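Local coordinates for putative uncharacterized protein (Cyanothece, PDB 3CSX) that is a metalloprotein of unknown function from a nitrogen-fixing cyanobacterium, folded as a Rop-like helical hairpin and probably linked to nitrogen fixation, at residues B[36-39]-B[40-43]. Numbering follows the deposited sequence.
Sequences MDLH and DLAE
The carbonyl oxygens of Met36 to His39 accept in turn the N-H groups of Asp40 to Glu43, so the two segments form continuous alpha-helix near the C-terminal end of helix 14-44. The four i to i+4 bonds are nearly straight; that from Ala42 N to Leu38 O measures 3.0 Å with an N-H...O angle of 173°. Leu38 and Leu41, three residues apart, turn branched apolar ends to helix 52-77, the antiparallel partner in the hairpin: CD1 of Leu38 lies 4.4 Å from CD2 of Leu41, and both touch Thr55, Leu38 also Thr59 and Leu41 also Leu52.

The solvent side carries most of the polar groups, while small Ala42 suits the helix surface. A chi1 of 164° sets the His39 ring over the next amide, where ND1 donates 2.8 Å to OD1 of Asp40, whose short side chain suits this reach. OD1 lies in the imidazole plane; ND1 meets its anti side, somewhat out of the carboxylate plane, and the two planes are 69° apart. Longer Glu43 spans a turn, bringing OE1 obliquely to 3.1 Å from CE1 of His39. SD of Met36 lies 3.8 Å from Asp40 OD1. A water donates to Asp37 OD1 and Asp40 OD2, bridging like charges 4.6 Å apart and probably easing their repulsion. Donation from ND1 thus ties the ring's rotation to a carboxylate that the water also holds.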
ATOM      1  N   MET B  36      -6.538  19.005   3.369  1.00 16.61           N
ATOM      2  CA  MET B  36      -7.112  20.291   3.784  1.00 17.05           C
ATOM      3  C   MET B  36      -8.215  20.774   2.873  1.00 16.72           C
ATOM      4  O   MET B  36      -9.208  21.264   3.330  1.00 15.56           O
ATOM      5  CB  MET B  36      -6.030  21.351   3.998  1.00 17.94           C
ATOM      6  CG  MET B  36      -6.611  22.594   4.668  1.00 21.27           C
ATOM      7  SD  MET B  36      -7.232  22.285   6.355  1.00 29.37           S
ATOM      8  CE  MET B  36      -5.700  22.129   7.151  1.00 28.74           C
ATOM      9  N   ASP B  37      -8.062  20.599   1.561  1.00 17.07           N
ATOM     10  CA  ASP B  37      -9.094  20.964   0.655  1.00 17.70           C
ATOM     11  C   ASP B  37     -10.360  20.143   0.816  1.00 16.48           C
ATOM     12  O   ASP B  37     -11.484  20.662   0.722  1.00 16.98           O
ATOM     13  CB  ASP B  37      -8.543  20.941  -0.779  1.00 18.75           C
ATOM     14  CG  ASP B  37      -7.588  22.094  -1.031  1.00 22.45           C
ATOM     15  OD1 ASP B  37      -7.341  22.958  -0.113  1.00 29.33           O
ATOM     16  OD2 ASP B  37      -7.035  22.133  -2.131  1.00 27.35           O
ATOM     17  N   LEU B  38     -10.198  18.865   1.093  1.00 15.83           N
ATOM     18  CA  LEU B  38     -11.374  18.061   1.287  1.00 15.12           C
ATOM     19  C   LEU B  38     -12.052  18.492   2.591  1.00 13.86           C
ATOM     20  O   LEU B  38     -13.260  18.593   2.650  1.00 13.63           O
ATOM     21  CB  LEU B  38     -11.016  16.584   1.327  1.00 15.39           C
ATOM     22  CG  LEU B  38     -12.266  15.725   1.572  1.00 18.96           C
ATOM     23  CD1 LEU B  38     -13.414  15.938   0.511  1.00 22.10           C
ATOM     24  CD2 LEU B  38     -11.861  14.258   1.695  1.00 21.46           C
ATOM     25  N   HIS B  39     -11.246  18.732   3.607  1.00 15.55           N
ATOM     26  CA  HIS B  39     -11.793  19.212   4.901  1.00 16.34           C
ATOM     27  C   HIS B  39     -12.601  20.478   4.695  1.00 16.99           C
ATOM     28  O   HIS B  39     -13.732  20.604   5.154  1.00 16.31           O
ATOM     29  CB  HIS B  39     -10.658  19.428   5.884  1.00 15.22           C
ATOM     30  CG  HIS B  39     -11.058  20.262   7.050  1.00 15.63           C
ATOM     31  ND1 HIS B  39     -11.084  21.649   6.990  1.00 14.24           N
ATOM     32  CD2 HIS B  39     -11.483  19.920   8.288  1.00 14.89           C
ATOM     33  CE1 HIS B  39     -11.517  22.118   8.158  1.00 18.61           C
ATOM     34  NE2 HIS B  39     -11.768  21.089   8.954  1.00 12.81           N
ATOM     35  N   ASP B  40     -12.008  21.439   3.987  1.00 17.29           N
ATOM     36  CA  ASP B  40     -12.672  22.707   3.742  1.00 17.14           C
ATOM     37  C   ASP B  40     -13.961  22.582   2.941  1.00 16.96           C
ATOM     38  O   ASP B  40     -14.932  23.280   3.222  1.00 16.80           O
ATOM     39  CB  ASP B  40     -11.703  23.712   3.074  1.00 17.16           C
ATOM     40  CG  ASP B  40     -10.564  24.142   3.991  1.00 20.84           C
ATOM     41  OD1 ASP B  40     -10.584  23.787   5.211  1.00 16.84           O
ATOM     42  OD2 ASP B  40      -9.625  24.828   3.471  1.00 16.81           O
ATOM     43  N   LEU B  41     -13.984  21.670   1.961  1.00 17.32           N
ATOM     44  CA  LEU B  41     -15.206  21.312   1.251  1.00 16.60           C
ATOM     45  C   LEU B  41     -16.304  20.824   2.219  1.00 16.08           C
ATOM     46  O   LEU B  41     -17.437  21.316   2.202  1.00 14.96           O
ATOM     47  CB  LEU B  41     -14.929  20.243   0.165  1.00 17.61           C
ATOM     48  CG  LEU B  41     -16.143  19.797  -0.701  1.00 17.98           C
ATOM     49  CD1 LEU B  41     -16.918  20.993  -1.280  1.00 21.41           C
ATOM     50  CD2 LEU B  41     -15.636  18.896  -1.852  1.00 17.80           C
ATOM     51  N   ALA B  42     -15.971  19.814   3.014  1.00 16.32           N
ATOM     52  CA  ALA B  42     -16.937  19.263   3.955  1.00 17.53           C
ATOM     53  C   ALA B  42     -17.438  20.385   4.897  1.00 17.71           C
ATOM     54  O   ALA B  42     -18.623  20.523   5.106  1.00 18.66           O
ATOM     55  CB  ALA B  42     -16.271  18.151   4.776  1.00 16.81           C
ATOM     56  N   GLU B  43     -16.517  21.170   5.458  1.00 19.02           N
ATOM     57  CA  GLU B  43     -16.907  22.267   6.390  1.00 19.54           C
ATOM     58  C   GLU B  43     -17.892  23.279   5.778  1.00 19.40           C
ATOM     59  O   GLU B  43     -18.803  23.793   6.456  1.00 19.75           O
ATOM     60  CB  GLU B  43     -15.625  22.978   6.871  1.00 20.35           C
ATOM     61  CG  GLU B  43     -15.830  24.111   7.840  1.00 20.85           C
ATOM     62  CD  GLU B  43     -14.527  24.839   8.054  1.00 24.60           C
ATOM     63  OE1 GLU B  43     -13.643  24.346   8.762  1.00 28.55           O
ATOM     64  OE2 GLU B  43     -14.378  25.912   7.506  1.00 33.78           O
TER
HETATM   65  O   HOH W   1      -9.184  25.209   0.842  1.00 27.92           O